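Local coordinates for protein glycerol kinase, putative (Plasmodium falciparum, PDB 2W40) that probably catalyses the ATP-dependent phosphorylation of glycerol to sn-glycerol 3-phosphate, as a member of the FGGY family of sugar kinases, at residues Ser319-Asn324 against His379-Leu384; Glu23-Val28 against Lys457-Leu462; Gln127-Thr132 against Glu202-Ile207. All blocks are in the same frame, centred on the assembly; numbering follows the deposited sequence.

Overall arrangement
Contact 1 is wholly buried and apolar. It pairs two helices of the C-terminal FGGY region, and the second subunit adds to it. Contacts 2 and 3 are partly buried and mix apolar packing with polar ends. Contact 2 joins a turn of the N-terminal region to the loop after helix 443-455, far along the chain, and has a direct hydrogen bond across it. Contact 3 joins two helices of the N-terminal region, with two lysines and a bound ethanediol taking part. No secondary-structure element is shared. Contacts 1 and 3 lie on opposite sides of the chain's centre, their own centres about 38 Å apart. No two of the three touch.

Contact 1. Residues Ser319-Asn324 against His379-Leu384; sequences SWLLKN and HIVRAL
L321 of helix 315-323 reaches across to I380, V381 and L384 of helix 377-403. The two helices run antiparallel, with segment axes 11.3 Å apart and an angle of 163° between their directions. The CA atoms of L321 and V381 are the nearest pair across the segments. L321 carries the largest buried area of the contact and is the residue common to all its close pairs. Its CB points toward the other helix. CG lies anti to the carbonyl carbon, chi1 -68°, and carries both methyls forward. The branches then part. CD1 meets V381 CG2 at 4.0 Å and is almost as near to V381 CA. The same L321 CD1 also meets L384 CD1 at 4.2 Å, one turn further along. The other branch, CD2, has a looser neighbour in I380 CG2 at 4.4 Å. L321 CD2 also sits in the ring plane of W320, at the edge of the indole. On the receiving helix I380 and L384 point their CB atoms toward L321, and V381 offers CG2 from the flank.

Further apolar side chains flank the contact. F348 of strand 347-349 touches I380 and L384, and I336 of helix 333-339 touches V381. W320 is the polar link to the second subunit: its NE1 donates to T375 O there, and the W320 of that subunit packs on I380. G315, which binds ADP in another structure of this protein, lies about 7 Å from the L384 side chain. The chemistry is that of one branched side chain set among three others. Dispersion and burial hold this pair, with no direct polar bond between the segments.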
loop_
_atom_site.group_PDB
_atom_site.type_symbol
_atom_site.label_atom_id
_atom_site.label_comp_id
_atom_site.label_asym_id
_atom_site.label_seq_id
_atom_site.Cartn_x
_atom_site.Cartn_y
_atom_site.Cartn_z
ATOM N N SER C 319 11.306 -2.244 8.004
ATOM C CA SER C 319 11.221 -1.162 8.986
ATOM C C SER C 319 10.080 -0.164 8.695
ATOM O O SER C 319 9.453 0.343 9.591
ATOM C CB SER C 319 12.559 -0.457 9.148
ATOM O OG SER C 319 13.498 -1.441 9.664
ATOM N N TRP C 320 9.926 0.111 7.388
ATOM C CA TRP C 320 8.846 0.953 6.936
ATOM C C TRP C 320 7.451 0.335 7.258
ATOM O O TRP C 320 6.530 0.992 7.753
ATOM C CB TRP C 320 8.987 1.325 5.501
ATOM C CG TRP C 320 7.964 2.270 4.971
ATOM C CD1 TRP C 320 8.058 3.636 4.891
ATOM C CD2 TRP C 320 6.721 1.908 4.387
ATOM N NE1 TRP C 320 6.921 4.151 4.332
ATOM C CE2 TRP C 320 6.097 3.111 3.978
ATOM C CE3 TRP C 320 6.094 0.694 4.127
ATOM C CZ2 TRP C 320 4.872 3.115 3.378
ATOM C CZ3 TRP C 320 4.807 0.726 3.539
ATOM C CH2 TRP C 320 4.267 1.905 3.134
ATOM N N LEU C 321 7.342 -0.946 6.998
ATOM C CA LEU C 321 6.125 -1.723 7.294
ATOM C C LEU C 321 5.821 -1.652 8.770
ATOM O O LEU C 321 4.681 -1.512 9.144
ATOM C CB LEU C 321 6.287 -3.163 6.842
ATOM C CG LEU C 321 6.363 -3.395 5.315
ATOM C CD1 LEU C 321 6.761 -4.869 5.093
ATOM C CD2 LEU C 321 5.026 -3.104 4.633
ATOM N N LEU C 322 6.830 -1.843 9.605
ATOM C CA LEU C 322 6.641 -1.835 11.048
ATOM C C LEU C 322 6.168 -0.428 11.461
ATOM O O LEU C 322 5.259 -0.234 12.276
ATOM C CB LEU C 322 7.999 -2.090 11.695
ATOM C CG LEU C 322 8.015 -2.147 13.206
ATOM C CD1 LEU C 322 7.077 -3.251 13.721
ATOM C CD2 LEU C 322 9.476 -2.364 13.706
ATOM N N LYS C 323 6.822 0.620 10.978
ATOM C CA LYS C 323 6.469 1.945 11.416
ATOM C C LYS C 323 5.022 2.294 11.063
ATOM O O LYS C 323 4.361 3.049 11.807
ATOM C CB LYS C 323 7.381 2.914 10.728
ATOM C CG LYS C 323 7.137 4.371 11.002
ATOM C CD LYS C 323 8.142 5.319 10.211
ATOM C CE LYS C 323 7.709 6.935 10.167
ATOM N NZ LYS C 323 8.007 7.691 11.507
ATOM N N ASN C 324 4.550 1.806 9.901
ATOM C CA ASN C 324 3.220 2.112 9.383
ATOM C C ASN C 324 2.208 1.010 9.664
ATOM O O ASN C 324 1.102 1.053 9.125
ATOM C CB ASN C 324 3.338 2.451 7.922
ATOM C CG ASN C 324 4.189 3.676 7.731
ATOM O OD1 ASN C 324 5.402 3.604 7.348
ATOM N ND2 ASN C 324 3.689 4.754 8.194
ATOM N N HIS C 379 -0.412 -10.233 3.138
ATOM C CA HIS C 379 -0.097 -10.352 1.737
ATOM C C HIS C 379 0.811 -9.226 1.262
ATOM O O HIS C 379 1.690 -9.422 0.414
ATOM C CB HIS C 379 -1.370 -10.330 0.866
ATOM C CG HIS C 379 -2.418 -11.312 1.249
ATOM N ND1 HIS C 379 -2.345 -12.668 0.962
ATOM C CD2 HIS C 379 -3.635 -11.113 1.775
ATOM C CE1 HIS C 379 -3.476 -13.257 1.334
ATOM N NE2 HIS C 379 -4.269 -12.331 1.836
ATOM N N ILE C 380 0.609 -8.035 1.811
ATOM C CA ILE C 380 1.457 -6.857 1.472
ATOM C C ILE C 380 2.881 -7.067 1.958
ATOM O O ILE C 380 3.829 -6.785 1.261
ATOM C CB ILE C 380 0.819 -5.550 2.009
ATOM C CG1 ILE C 380 -0.596 -5.372 1.352
ATOM C CG2 ILE C 380 1.792 -4.364 1.922
ATOM C CD1 ILE C 380 -1.492 -4.216 1.993
ATOM N N VAL C 381 2.993 -7.528 3.205
ATOM C CA VAL C 381 4.300 -7.910 3.782
ATOM C C VAL C 381 5.030 -8.949 2.929
ATOM O O VAL C 381 6.203 -8.737 2.536
ATOM C CB VAL C 381 4.111 -8.366 5.281
ATOM C CG1 VAL C 381 5.454 -8.961 5.832
ATOM C CG2 VAL C 381 3.622 -7.201 6.071
ATOM N N ARG C 382 4.342 -10.033 2.595
ATOM C CA ARG C 382 4.915 -11.087 1.735
ATOM C C ARG C 382 5.355 -10.534 0.405
ATOM O O ARG C 382 6.397 -10.902 -0.084
ATOM C CB ARG C 382 3.921 -12.267 1.576
ATOM C CG ARG C 382 4.485 -13.344 0.726
ATOM C CD ARG C 382 3.607 -14.552 0.536
ATOM N NE ARG C 382 4.322 -15.321 -0.446
ATOM C CZ ARG C 382 4.993 -16.443 -0.263
ATOM N NH1 ARG C 382 4.885 -17.152 0.868
ATOM N NH2 ARG C 382 5.718 -16.886 -1.262
ATOM N N ALA C 383 4.572 -9.606 -0.151
ATOM C CA ALA C 383 4.848 -9.121 -1.516
ATOM C C ALA C 383 6.186 -8.304 -1.430
ATOM O O ALA C 383 7.016 -8.299 -2.321
ATOM C CB ALA C 383 3.635 -8.197 -2.057
ATOM N N LEU C 384 6.330 -7.541 -0.332
ATOM C CA LEU C 384 7.579 -6.705 -0.172
ATOM C C LEU C 384 8.812 -7.696 -0.159
ATOM O O LEU C 384 9.797 -7.496 -0.879
ATOM C CB LEU C 384 7.584 -5.804 1.033
ATOM C CG LEU C 384 8.841 -4.971 1.181
ATOM C CD1 LEU C 384 8.602 -3.517 1.600
ATOM C CD2 LEU C 384 9.880 -5.665 2.089
#

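Contact 2. Residues Glu23-Val28 against Lys457-Leu462; sequences EELNIV and KIWDSL
E23, W459 and I458 carry most of this contact, and L25 adds to it. The backbone carbonyl of E23 accepts a hydrogen bond from the indole NH of W459. The distance from W459 NE1 to E23 O is 2.9 Å, and the N-H...O angle is 166°. The oxygen lies at the ring edge, nearly in the indole plane. The NE1 donor is tilted 19° from the carbonyl plane of E23. L25 CD2 approaches the benzene part of the same ring obliquely, 3.6 Å from W459 CZ2.

The E23 side chain is used differently. It is extended beyond CG and crosses I458 at about a right angle. One methyl, I458 CG2, sits against the middle of the chain, within about 4 Å of E23 CB, CG, CD and OE2. The nearest of these is E23 OE2, 3.8 Å from I458 CG2. I458 CG2 is anti to its backbone N, and it also rests 3.6 Å above the W459 ring plane, toward the rim. This methyl thus separates the indole from the glutamate chain. The carboxylate has its charge partner outside the contact: E23 OE2 makes a salt bridge to K77.

I6 of strand 3-11 touches both I458 and W459, while L446 of helix 443-455 touches L25. The loop therefore packs against the N-terminal sheet near the turn that leads into strand 27-34. K457, with positive phi, is the C-prime residue of a Schellman motif that ends helix 443-455. The next two residues, I458 and W459, pack on the E23 turn and on strand 3-11.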
loop_
_atom_site.group_PDB
_atom_site.type_symbol
_atom_site.label_atom_id
_atom_site.label_comp_id
_atom_site.label_asym_id
_atom_site.label_seq_id
_atom_site.Cartn_x
_atom_site.Cartn_y
_atom_site.Cartn_z
ATOM N N GLU C 23 39.726 -15.291 20.635
ATOM C CA GLU C 23 40.668 -15.558 19.575
ATOM C C GLU C 23 40.389 -16.774 18.743
ATOM O O GLU C 23 41.115 -17.051 17.794
ATOM C CB GLU C 23 42.089 -15.513 20.125
ATOM C CG GLU C 23 42.416 -14.165 20.766
ATOM C CD GLU C 23 43.797 -13.988 21.322
ATOM O OE1 GLU C 23 44.265 -14.951 21.918
ATOM O OE2 GLU C 23 44.403 -12.904 21.168
ATOM N N GLU C 24 39.318 -17.516 19.089
ATOM C CA GLU C 24 38.724 -18.556 18.250
ATOM C C GLU C 24 37.474 -18.094 17.532
ATOM O O GLU C 24 36.786 -18.860 16.880
ATOM C CB GLU C 24 38.490 -19.838 19.096
ATOM C CG GLU C 24 39.821 -20.382 19.737
ATOM C CD GLU C 24 40.773 -21.076 18.671
ATOM O OE1 GLU C 24 40.262 -21.578 17.607
ATOM O OE2 GLU C 24 42.045 -21.115 18.900
ATOM N N LEU C 25 37.295 -16.760 17.541
ATOM C CA LEU C 25 36.225 -16.108 16.794
ATOM C C LEU C 25 34.826 -16.533 17.264
ATOM O O LEU C 25 33.820 -16.406 16.526
ATOM C CB LEU C 25 36.431 -16.277 15.285
ATOM C CG LEU C 25 37.676 -15.634 14.725
ATOM C CD1 LEU C 25 37.786 -15.982 13.243
ATOM C CD2 LEU C 25 37.729 -14.059 15.063
ATOM N N ASN C 26 34.745 -16.843 18.537
ATOM C CA ASN C 26 33.462 -16.943 19.258
ATOM C C ASN C 26 33.079 -15.556 19.829
ATOM O O ASN C 26 33.928 -14.860 20.376
ATOM C CB ASN C 26 33.560 -17.895 20.472
ATOM C CG ASN C 26 34.061 -19.278 20.128
ATOM O OD1 ASN C 26 35.132 -19.745 20.666
ATOM N ND2 ASN C 26 33.328 -19.963 19.268
ATOM N N ILE C 27 31.821 -15.165 19.681
ATOM C CA ILE C 27 31.349 -14.001 20.331
ATOM C C ILE C 27 31.202 -14.194 21.825
ATOM O O ILE C 27 30.430 -15.101 22.284
ATOM C CB ILE C 27 29.956 -13.489 19.709
ATOM C CG1 ILE C 27 30.132 -13.257 18.214
ATOM C CG2 ILE C 27 29.480 -12.271 20.449
ATOM C CD1 ILE C 27 28.796 -12.904 17.450
ATOM N N VAL C 28 31.945 -13.429 22.603
ATOM C CA VAL C 28 31.809 -13.438 24.063
ATOM C C VAL C 28 30.925 -12.342 24.646
ATOM O O VAL C 28 30.425 -12.438 25.748
ATOM C CB VAL C 28 33.213 -13.499 24.748
ATOM C CG1 VAL C 28 33.994 -14.810 24.231
ATOM C CG2 VAL C 28 34.012 -12.175 24.492
ATOM N N LYS C 457 48.837 -9.860 14.480
ATOM C CA LYS C 457 49.386 -11.214 14.457
ATOM C C LYS C 457 48.773 -12.148 15.505
ATOM O O LYS C 457 49.479 -13.014 16.109
ATOM C CB LYS C 457 50.884 -11.178 14.702
ATOM C CG LYS C 457 51.714 -10.078 13.988
ATOM C CD LYS C 457 51.649 -10.251 12.591
ATOM C CE LYS C 457 52.769 -9.378 11.861
ATOM N NZ LYS C 457 52.373 -9.279 10.435
ATOM N N ILE C 458 47.454 -12.030 15.716
ATOM C CA ILE C 458 46.708 -12.984 16.608
ATOM C C ILE C 458 46.832 -14.389 16.053
ATOM O O ILE C 458 47.015 -15.344 16.807
ATOM C CB ILE C 458 45.219 -12.628 16.791
ATOM C CG1 ILE C 458 45.133 -11.283 17.485
ATOM C CG2 ILE C 458 44.516 -13.756 17.513
ATOM C CD1 ILE C 458 43.764 -10.785 17.958
ATOM N N TRP C 459 46.716 -14.499 14.727
ATOM C CA TRP C 459 46.920 -15.731 13.988
ATOM C C TRP C 459 48.018 -15.348 13.013
ATOM O O TRP C 459 48.153 -14.149 12.594
ATOM C CB TRP C 459 45.635 -16.086 13.223
ATOM C CG TRP C 459 44.382 -15.890 14.026
ATOM C CD1 TRP C 459 43.855 -16.721 14.971
ATOM C CD2 TRP C 459 43.407 -14.796 13.904
ATOM N NE1 TRP C 459 42.700 -16.203 15.477
ATOM C CE2 TRP C 459 42.419 -15.010 14.860
ATOM C CE3 TRP C 459 43.359 -13.623 13.148
ATOM C CZ2 TRP C 459 41.345 -14.133 15.060
ATOM C CZ3 TRP C 459 42.285 -12.769 13.330
ATOM C CH2 TRP C 459 41.307 -12.999 14.275
ATOM N N ASP C 460 48.670 -16.361 12.526
ATOM C CA ASP C 460 49.785 -16.186 11.564
ATOM C C ASP C 460 49.393 -15.602 10.193
ATOM O O ASP C 460 50.085 -14.677 9.624
ATOM C CB ASP C 460 50.461 -17.549 11.431
ATOM C CG ASP C 460 50.913 -18.102 12.814
ATOM O OD1 ASP C 460 51.574 -17.309 13.557
ATOM O OD2 ASP C 460 50.562 -19.273 13.205
ATOM N N SER C 461 48.263 -16.118 9.681
ATOM C CA SER C 461 47.915 -15.996 8.286
ATOM C C SER C 461 46.429 -16.151 8.192
ATOM O O SER C 461 45.834 -16.777 9.020
ATOM C CB SER C 461 48.512 -17.143 7.434
ATOM O OG SER C 461 47.945 -18.428 7.742
ATOM N N LEU C 462 45.890 -15.637 7.102
ATOM C CA LEU C 462 44.490 -15.834 6.729
ATOM C C LEU C 462 44.198 -17.328 6.658
ATOM O O LEU C 462 43.140 -17.776 7.015
ATOM C CB LEU C 462 44.190 -15.128 5.378
ATOM C CG LEU C 462 42.741 -14.963 4.990
ATOM C CD1 LEU C 462 41.934 -14.313 6.095
ATOM C CD2 LEU C 462 42.593 -14.271 3.572
#

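Contact 3. Residues Gln127-Thr132 against Glu202-Ile207; sequences QKKTGT and EKMCKI. With EDO (1,2-ethanediol), chain B.
K129 and M204 mark the nearest backbone approach, 8.6 Å between their CA atoms, where the end of helix 123-130 faces the short helix 202-207. This is helix-to-helix packing within the N-terminal FGGY domain, at the point where the first helix stops. G131 leaves helical geometry with positive phi, and its N still bonds to Q127 O.

M204 is the main apolar piece. Its CG lies 3.8 Å from T130 CG2 and also touches K129 CG. T130 and M204 meet at a slant. The threonine methyl faces the methionine, and T130 OG1 is bound to I126 O, one turn back in its own helix. OG1 also takes a weak hydrogen bond from T132 N. The hydroxyl is thus tied to its own helix end and leaves the methyl for packing.

K129 does not stretch outward. It leaves the helix with CG anti to the backbone N, chi1 177°, then bends at each of the next three torsions. The bends curl it round O2 of an ethanediol, probably from the crystallisation liquor. K129 NZ donates to that O2 at 2.7 Å. The same NZ makes a salt bridge to D201, and D201 OD2 accepts from M204 N. D201 thereby links the lysine to the first turn of helix 202-207. K203 brings a second ammonium near, its NZ 4.5 Å from K129 NZ. The repulsion between them is probably eased by the D201 carboxylate.

The diol also lies beside the methionine sulfur. Its C1 lies 3.6 Å from M204 SD, and I207 CD1 touches the same diol carbon at 3.9 Å.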
loop_
_atom_site.group_PDB
_atom_site.type_symbol
_atom_site.label_atom_id
_atom_site.label_comp_id
_atom_site.label_asym_id
_atom_site.label_seq_id
_atom_site.Cartn_x
_atom_site.Cartn_y
_atom_site.Cartn_z
ATOM N N GLN C 127 32.721 5.713 -15.409
ATOM C CA GLN C 127 32.757 4.316 -15.017
ATOM C C GLN C 127 34.147 3.787 -15.078
ATOM O O GLN C 127 34.609 3.095 -14.153
ATOM C CB GLN C 127 31.771 3.526 -15.823
ATOM C CG GLN C 127 31.723 2.019 -15.375
ATOM C CD GLN C 127 31.114 1.075 -16.411
ATOM O OE1 GLN C 127 31.065 1.341 -17.646
ATOM N NE2 GLN C 127 30.684 -0.082 -15.907
ATOM N N LYS C 128 34.897 4.116 -16.132
ATOM C CA LYS C 128 36.296 3.645 -16.255
ATOM C C LYS C 128 37.124 4.212 -15.105
ATOM O O LYS C 128 37.929 3.568 -14.514
ATOM C CB LYS C 128 36.913 4.025 -17.584
ATOM C CG LYS C 128 36.400 3.270 -18.846
ATOM C CD LYS C 128 36.242 1.699 -18.633
ATOM C CE LYS C 128 35.808 0.969 -19.927
ATOM N NZ LYS C 128 34.893 -0.235 -19.714
ATOM N N LYS C 129 36.869 5.461 -14.752
ATOM C CA LYS C 129 37.656 6.076 -13.694
ATOM C C LYS C 129 37.368 5.472 -12.315
ATOM O O LYS C 129 38.279 5.254 -11.560
ATOM C CB LYS C 129 37.457 7.562 -13.769
ATOM C CG LYS C 129 38.156 8.374 -12.672
ATOM C CD LYS C 129 39.673 8.265 -12.616
ATOM C CE LYS C 129 40.511 8.879 -13.873
ATOM N NZ LYS C 129 40.210 10.359 -14.024
ATOM N N THR C 130 36.064 5.376 -11.995
ATOM C CA THR C 130 35.592 5.152 -10.624
ATOM C C THR C 130 34.981 3.806 -10.370
ATOM O O THR C 130 34.751 3.445 -9.239
ATOM C CB THR C 130 34.575 6.257 -10.148
ATOM O OG1 THR C 130 33.356 6.044 -10.898
ATOM C CG2 THR C 130 35.154 7.675 -10.244
ATOM N N GLY C 131 34.555 3.102 -11.406
ATOM C CA GLY C 131 33.751 1.901 -11.244
ATOM C C GLY C 131 32.233 1.933 -11.280
ATOM O O GLY C 131 31.561 0.915 -11.375
ATOM N N THR C 132 31.713 3.150 -11.419
ATOM C CA THR C 132 30.290 3.399 -11.436
ATOM C C THR C 132 29.949 4.582 -12.370
ATOM O O THR C 132 30.803 5.407 -12.611
ATOM C CB THR C 132 29.749 3.765 -9.963
ATOM O OG1 THR C 132 28.313 3.730 -9.943
ATOM C CG2 THR C 132 30.405 5.096 -9.442
ATOM N N GLU C 202 41.842 13.957 -9.059
ATOM C CA GLU C 202 41.693 15.407 -9.175
ATOM C C GLU C 202 40.518 15.833 -10.058
ATOM O O GLU C 202 39.752 16.726 -9.707
ATOM C CB GLU C 202 43.018 16.072 -9.639
ATOM C CG GLU C 202 42.964 17.593 -9.512
ATOM C CD GLU C 202 44.249 18.296 -9.945
ATOM O OE1 GLU C 202 45.315 17.624 -9.981
ATOM O OE2 GLU C 202 44.129 19.513 -10.254
ATOM N N LYS C 203 40.338 15.115 -11.173
ATOM C CA LYS C 203 39.272 15.419 -12.095
ATOM C C LYS C 203 37.902 15.194 -11.462
ATOM O O LYS C 203 36.976 16.005 -11.550
ATOM C CB LYS C 203 39.433 14.575 -13.369
ATOM C CG LYS C 203 40.594 14.909 -14.307
ATOM C CD LYS C 203 40.482 14.238 -15.710
ATOM C CE LYS C 203 41.855 14.307 -16.394
ATOM N NZ LYS C 203 42.891 13.580 -15.549
ATOM N N MET C 204 37.705 14.048 -10.776
ATOM C CA MET C 204 36.464 13.845 -10.099
ATOM C C MET C 204 36.218 14.916 -9.025
ATOM O O MET C 204 35.076 15.364 -8.812
ATOM C CB MET C 204 36.448 12.472 -9.437
ATOM C CG MET C 204 36.535 11.251 -10.389
ATOM S SD MET C 204 35.397 11.311 -11.802
ATOM C CE MET C 204 33.797 11.664 -11.052
ATOM N N CYS C 205 37.251 15.240 -8.262
ATOM C CA CYS C 205 37.107 16.288 -7.235
ATOM C C CYS C 205 36.641 17.602 -7.833
ATOM O O CYS C 205 35.809 18.277 -7.284
ATOM C CB CYS C 205 38.393 16.424 -6.434
ATOM S SG CYS C 205 38.634 14.982 -5.266
ATOM N N LYS C 206 37.182 17.925 -9.002
ATOM C CA LYS C 206 36.792 19.166 -9.723
ATOM C C LYS C 206 35.351 19.143 -10.127
ATOM O O LYS C 206 34.604 20.122 -9.897
ATOM C CB LYS C 206 37.727 19.435 -10.939
ATOM C CG LYS C 206 37.375 20.667 -11.718
ATOM C CD LYS C 206 38.246 20.843 -13.008
ATOM C CE LYS C 206 38.001 22.217 -13.751
ATOM N NZ LYS C 206 38.049 23.372 -12.769
ATOM N N ILE C 207 34.880 17.996 -10.611
ATOM C CA ILE C 207 33.497 17.878 -10.989
ATOM C C ILE C 207 32.621 18.180 -9.794
ATOM O O ILE C 207 31.647 18.932 -9.924
ATOM C CB ILE C 207 33.184 16.410 -11.531
ATOM C CG1 ILE C 207 33.878 16.139 -12.879
ATOM C CG2 ILE C 207 31.670 16.164 -11.620
ATOM C CD1 ILE C 207 33.782 14.596 -13.344
HETATM C C1 EDO B . 36.260 12.249 -15.208
HETATM O O1 EDO B . 36.455 12.635 -16.572
HETATM C C2 EDO B . 36.618 10.787 -15.271
HETATM O O2 EDO B . 38.006 10.629 -15.630
#